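Local coordinates for 35 kDa hemin binding protein (Porphyromonas gingivalis, PDB 5Y1A) that probably binds hemin and joins a thioredoxin domain to an immunoglobulin-like beta-sandwich in a secreted, virulence-associated protein, at residues 157-169 and 223-237. Numbering follows the deposited sequence. Where two conformers were deposited one is given.
Sequences PEDVCTATFTGKV and IAADGSFTIKKEFKL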
loop_
_atom_site.group_PDB
_atom_site.type_symbol
_atom_site.label_atom_id
_atom_site.label_comp_id
_atom_site.label_asym_id
_atom_site.label_seq_id
_atom_site.Cartn_x
_atom_site.Cartn_y
_atom_site.Cartn_z
ATOM N N PRO A 157 12.794 -4.457 9.263
ATOM C CA PRO A 157 12.661 -3.293 8.373
ATOM C C PRO A 157 13.613 -3.278 7.176
ATOM O O PRO A 157 13.332 -2.594 6.163
ATOM C CB PRO A 157 12.918 -2.117 9.319
ATOM C CG PRO A 157 12.433 -2.660 10.675
ATOM C CD PRO A 157 13.039 -4.033 10.656
ATOM N N GLU A 158 14.718 -4.021 7.252
ATOM C CA GLU A 158 15.673 -4.055 6.136
ATOM C C GLU A 158 15.547 -5.290 5.238
ATOM O O GLU A 158 16.417 -5.560 4.392
ATOM C CB GLU A 158 17.112 -3.843 6.621
ATOM C CG GLU A 158 17.480 -2.368 6.841
ATOM C CD GLU A 158 17.268 -1.508 5.600
ATOM O OE1 GLU A 158 16.516 -0.511 5.684
ATOM O OE2 GLU A 158 17.835 -1.838 4.540
ATOM N N ASP A 159 14.450 -6.024 5.425
ATOM C CA ASP A 159 14.050 -7.083 4.502
ATOM C C ASP A 159 13.013 -6.564 3.528
ATOM O O ASP A 159 12.277 -5.645 3.861
ATOM C CB ASP A 159 13.446 -8.244 5.263
ATOM C CG ASP A 159 14.459 -8.966 6.129
ATOM O OD1 ASP A 159 15.464 -9.481 5.581
ATOM O OD2 ASP A 159 14.223 -9.029 7.354
ATOM N N VAL A 160 12.988 -7.133 2.332
ATOM C CA VAL A 160 11.921 -6.818 1.373
ATOM C C VAL A 160 10.645 -7.583 1.727
ATOM O O VAL A 160 10.691 -8.647 2.359
ATOM C CB VAL A 160 12.348 -7.072 -0.105
ATOM C CG1 VAL A 160 13.585 -6.222 -0.415
ATOM C CG2 VAL A 160 12.647 -8.533 -0.350
ATOM N N CYS A 161 9.509 -7.004 1.349
ATOM C CA CYS A 161 8.257 -7.719 1.261
ATOM C C CYS A 161 8.087 -8.086 -0.209
ATOM O O CYS A 161 8.777 -7.554 -1.075
ATOM C CB CYS A 161 7.103 -6.814 1.699
ATOM S SG CYS A 161 7.216 -6.292 3.410
ATOM N N THR A 162 7.182 -9.002 -0.500
ATOM C CA THR A 162 6.879 -9.335 -1.890
ATOM C C THR A 162 5.363 -9.297 -2.120
ATOM O O THR A 162 4.568 -9.481 -1.195
ATOM C CB THR A 162 7.445 -10.732 -2.294
ATOM O OG1 THR A 162 6.597 -11.759 -1.753
ATOM C CG2 THR A 162 8.890 -10.905 -1.772
ATOM N N ALA A 163 4.983 -9.070 -3.369
ATOM C CA ALA A 163 3.581 -9.054 -3.757
ATOM C C ALA A 163 3.511 -9.673 -5.142
ATOM O O ALA A 163 4.187 -9.229 -6.078
ATOM C CB ALA A 163 3.036 -7.620 -3.759
ATOM N N THR A 164 2.735 -10.740 -5.257
ATOM C CA THR A 164 2.539 -11.382 -6.544
ATOM C C THR A 164 1.085 -11.143 -6.947
ATOM O O THR A 164 0.159 -11.502 -6.205
ATOM C CB THR A 164 2.850 -12.884 -6.464
ATOM O OG1 THR A 164 4.198 -13.042 -6.019
ATOM C CG2 THR A 164 2.707 -13.522 -7.835
ATOM N N PHE A 165 0.904 -10.504 -8.108
ATOM C CA PHE A 165 -0.408 -10.141 -8.615
ATOM C C PHE A 165 -0.675 -11.026 -9.794
ATOM O O PHE A 165 0.088 -11.024 -10.757
ATOM C CB PHE A 165 -0.441 -8.683 -9.091
ATOM C CG PHE A 165 0.095 -7.720 -8.085
ATOM C CD1 PHE A 165 -0.525 -7.589 -6.861
ATOM C CD2 PHE A 165 1.271 -7.011 -8.322
ATOM C CE1 PHE A 165 -0.033 -6.707 -5.907
ATOM C CE2 PHE A 165 1.765 -6.116 -7.358
ATOM C CZ PHE A 165 1.113 -5.987 -6.146
ATOM N N THR A 166 -1.735 -11.810 -9.700
ATOM C CA THR A 166 -2.088 -12.726 -10.773
ATOM C C THR A 166 -3.541 -12.482 -11.100
ATOM O O THR A 166 -4.355 -12.243 -10.216
ATOM C CB THR A 166 -1.909 -14.218 -10.353
ATOM O OG1 THR A 166 -2.692 -14.474 -9.182
ATOM C CG2 THR A 166 -0.419 -14.533 -10.065
ATOM N N GLY A 167 -3.873 -12.567 -12.373
ATOM C CA GLY A 167 -5.250 -12.313 -12.742
ATOM C C GLY A 167 -5.587 -12.736 -14.143
ATOM O O GLY A 167 -4.808 -13.418 -14.816
ATOM N N LYS A 168 -6.776 -12.343 -14.587
ATOM C CA LYS A 168 -7.247 -12.681 -15.923
ATOM C C LYS A 168 -8.158 -11.585 -16.415
ATOM O O LYS A 168 -8.821 -10.938 -15.620
ATOM C CB LYS A 168 -8.036 -13.993 -15.910
ATOM C CG LYS A 168 -7.184 -15.237 -16.023
ATOM C CD LYS A 168 -8.042 -16.449 -16.319
ATOM C CE LYS A 168 -7.187 -17.632 -16.757
ATOM N NZ LYS A 168 -6.104 -17.946 -15.766
ATOM N N VAL A 169 -8.190 -11.396 -17.732
ATOM C CA VAL A 169 -9.102 -10.447 -18.354
ATOM C C VAL A 169 -9.970 -11.222 -19.356
ATOM O O VAL A 169 -9.530 -12.227 -19.926
ATOM C CB VAL A 169 -8.379 -9.240 -19.030
ATOM C CG1 VAL A 169 -7.408 -8.563 -18.050
ATOM C CG2 VAL A 169 -7.612 -9.646 -20.311
ATOM N N ILE A 223 -0.606 -9.574 -21.255
ATOM C CA ILE A 223 -1.773 -10.453 -21.211
ATOM C C ILE A 223 -1.549 -11.612 -22.192
ATOM O O ILE A 223 -1.329 -11.371 -23.387
ATOM C CB ILE A 223 -3.079 -9.665 -21.583
ATOM C CG1 ILE A 223 -3.326 -8.475 -20.618
ATOM C CG2 ILE A 223 -4.311 -10.596 -21.656
ATOM C CD1 ILE A 223 -3.596 -8.863 -19.132
ATOM N N ALA A 224 -1.569 -12.842 -21.680
ATOM C CA ALA A 224 -1.439 -14.045 -22.524
ATOM C C ALA A 224 -2.737 -14.345 -23.310
ATOM O O ALA A 224 -3.790 -13.750 -23.067
ATOM C CB ALA A 224 -1.029 -15.243 -21.684
ATOM N N ALA A 225 -2.644 -15.276 -24.259
ATOM C CA ALA A 225 -3.792 -15.690 -25.067
ATOM C C ALA A 225 -4.998 -16.139 -24.253
ATOM O O ALA A 225 -6.136 -15.911 -24.672
ATOM C CB ALA A 225 -3.371 -16.813 -26.030
ATOM N N ASP A 226 -4.775 -16.806 -23.121
ATOM C CA ASP A 226 -5.885 -17.174 -22.236
ATOM C C ASP A 226 -6.399 -16.028 -21.341
ATOM O O ASP A 226 -7.287 -16.234 -20.493
ATOM C CB ASP A 226 -5.552 -18.418 -21.407
ATOM C CG ASP A 226 -4.462 -18.162 -20.363
ATOM O OD1 ASP A 226 -3.876 -17.042 -20.337
ATOM O OD2 ASP A 226 -4.205 -19.084 -19.560
ATOM N N GLY A 227 -5.855 -14.829 -21.551
ATOM C CA GLY A 227 -6.202 -13.666 -20.731
ATOM C C GLY A 227 -5.451 -13.490 -19.413
ATOM O O GLY A 227 -5.729 -12.552 -18.675
ATOM N N SER A 228 -4.511 -14.383 -19.109
ATOM C CA SER A 228 -3.888 -14.381 -17.780
ATOM C C SER A 228 -2.698 -13.435 -17.745
ATOM O O SER A 228 -2.126 -13.110 -18.786
ATOM C CB SER A 228 -3.437 -15.792 -17.375
ATOM O OG SER A 228 -2.455 -16.285 -18.266
ATOM N N PHE A 229 -2.327 -13.016 -16.535
ATOM C CA PHE A 229 -1.115 -12.210 -16.303
ATOM C C PHE A 229 -0.559 -12.466 -14.902
ATOM O O PHE A 229 -1.284 -12.884 -14.000
ATOM C CB PHE A 229 -1.396 -10.720 -16.471
ATOM C CG PHE A 229 -2.369 -10.160 -15.438
ATOM C CD1 PHE A 229 -1.906 -9.717 -14.191
ATOM C CD2 PHE A 229 -3.746 -10.077 -15.721
ATOM C CE1 PHE A 229 -2.795 -9.187 -13.235
ATOM C CE2 PHE A 229 -4.637 -9.553 -14.791
ATOM C CZ PHE A 229 -4.159 -9.118 -13.526
ATOM N N THR A 230 0.732 -12.175 -14.743
ATOM C CA THR A 230 1.418 -12.269 -13.458
ATOM C C THR A 230 2.432 -11.141 -13.381
ATOM O O THR A 230 3.207 -10.951 -14.322
ATOM C CB THR A 230 2.178 -13.612 -13.283
ATOM O OG1 THR A 230 1.269 -14.710 -13.394
ATOM C CG2 THR A 230 2.838 -13.684 -11.898
ATOM N N ILE A 231 2.399 -10.383 -12.282
ATOM C CA ILE A 231 3.414 -9.358 -11.994
ATOM C C ILE A 231 3.887 -9.623 -10.570
ATOM O O ILE A 231 3.055 -9.814 -9.689
ATOM C CB ILE A 231 2.833 -7.901 -12.092
ATOM C CG1 ILE A 231 2.637 -7.530 -13.572
ATOM C CG2 ILE A 231 3.748 -6.877 -11.365
ATOM C CD1 ILE A 231 2.452 -6.043 -13.861
ATOM N N LYS A 232 5.204 -9.641 -10.352
ATOM C CA LYS A 232 5.742 -9.824 -9.008
ATOM C C LYS A 232 6.582 -8.602 -8.626
ATOM O O LYS A 232 7.416 -8.130 -9.418
ATOM C CB LYS A 232 6.586 -11.119 -8.888
ATOM C CG LYS A 232 7.121 -11.347 -7.460
ATOM C CD LYS A 232 7.889 -12.689 -7.307
ATOM C CE LYS A 232 8.121 -13.027 -5.841
ATOM N NZ LYS A 232 9.322 -13.922 -5.667
ATOM N N LYS A 233 6.368 -8.094 -7.419
ATOM C CA LYS A 233 7.180 -6.978 -6.912
ATOM C C LYS A 233 7.900 -7.414 -5.630
ATOM O O LYS A 233 7.388 -8.219 -4.858
ATOM C CB LYS A 233 6.301 -5.760 -6.593
ATOM C CG LYS A 233 5.578 -5.181 -7.815
ATOM C CD LYS A 233 6.540 -4.366 -8.667
ATOM C CE LYS A 233 5.766 -3.646 -9.825
ATOM N NZ LYS A 233 6.749 -2.826 -10.601
ATOM N N GLU A 234 9.082 -6.855 -5.407
ATOM C CA GLU A 234 9.843 -7.113 -4.189
ATOM C C GLU A 234 10.396 -5.776 -3.710
ATOM O O GLU A 234 11.291 -5.206 -4.365
ATOM C CB GLU A 234 10.956 -8.131 -4.483
ATOM C CG GLU A 234 11.906 -8.378 -3.333
ATOM C CD GLU A 234 13.043 -9.327 -3.687
ATOM O OE1 GLU A 234 14.194 -8.855 -3.831
ATOM O OE2 GLU A 234 12.780 -10.536 -3.824
ATOM N N PHE A 235 9.874 -5.293 -2.572
ATOM C CA PHE A 235 10.077 -3.906 -2.111
ATOM C C PHE A 235 10.341 -3.803 -0.605
ATOM O O PHE A 235 9.698 -4.482 0.189
ATOM C CB PHE A 235 8.820 -3.059 -2.455
ATOM C CG PHE A 235 7.515 -3.645 -1.910
ATOM C CD1 PHE A 235 6.954 -3.169 -0.722
ATOM C CD2 PHE A 235 6.858 -4.678 -2.595
ATOM C CE1 PHE A 235 5.779 -3.725 -0.196
ATOM C CE2 PHE A 235 5.670 -5.251 -2.086
ATOM C CZ PHE A 235 5.121 -4.777 -0.888
ATOM N N LYS A 236 11.274 -2.929 -0.232
ATOM C CA LYS A 236 11.506 -2.539 1.165
ATOM C C LYS A 236 10.544 -1.407 1.550
ATOM O O LYS A 236 10.451 -0.410 0.829
ATOM C CB LYS A 236 12.944 -2.036 1.301
ATOM C CG LYS A 236 13.319 -1.400 2.648
ATOM C CD LYS A 236 14.829 -1.067 2.720
ATOM C CE LYS A 236 15.684 -2.065 1.920
ATOM N NZ LYS A 236 17.154 -2.121 2.261
ATOM N N LEU A 237 9.858 -1.527 2.681
ATOM C CA LEU A 237 8.948 -0.438 3.111
ATOM C C LEU A 237 9.742 0.873 3.244
ATOM O O LEU A 237 10.840 0.880 3.802
ATOM C CB LEU A 237 8.235 -0.755 4.415
ATOM C CG LEU A 237 7.290 -1.973 4.400
ATOM C CD1 LEU A 237 6.550 -2.062 5.733
ATOM C CD2 LEU A 237 6.272 -1.890 3.266
HETATM O O HOH W 1 11.558 -0.463 6.255
HETATM O O HOH W 2 10.508 -3.786 4.454
#
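Strands 161-169 and 228-235 run antiparallel, their axes 160° apart in direction, and pair through mutual backbone hydrogen bonds at Cys161-Phe235, Ala163-Lys233, Phe165-Ile231 and Gly167-Phe229. Phe165 N meets Ile231 O at 2.8 Å in an almost straight bond, and a further bond from Val169 N to Gly227 O carries the ladder to the type I turn 224-227. On the face bearing Cys161, Phe165 and Phe229, two aromatic rings fold back over the partner strand. With CG set between its own backbone N and carbonyl carbon (chi1 65°), the Phe229 ring lies flat over Gly167, whose CA is 3.8 Å from the ring centroid in a CH-pi contact. Phe235 adopts the same torsion (chi1 55°): Cys161 CB sits over one face, toward the rim, whereas Ala163 CB meets the ring edge 3.9 Å from CE2. Phe165 turns its own edge to Ile231, with CD2 3.9 Å from Ile231 CG2.

This is an edge pairing of a beta-sandwich, consistent with the immunoglobulin-like domain: 228-235 is an outermost strand of its sheet and 161-169 continues the sheet through 145-153. Phe165 packs on strands 245-252 and 179-186 of the second sheet, Phe229 on Val251 and Phe235 on Val184. On the other face, Thr166 and Thr230 stand side by side, while the Thr164 hydroxyl crosses the extended chain of Lys232, with Thr164 OG1 3.7 Å from Lys232 CG. Just before the turn, Ile223 CG2 meets Val169 CG2 tip to tip at 3.7 Å; Asp226 OD1 accepts from both Ser228 N, closing an Asx turn, and Ser228 OG. Where the strands part at the far end, Glu158 and Lys236 form a salt bridge whose modelled length is doubtfully short, and one water accepts from Leu237 N and donates to Asp159 O.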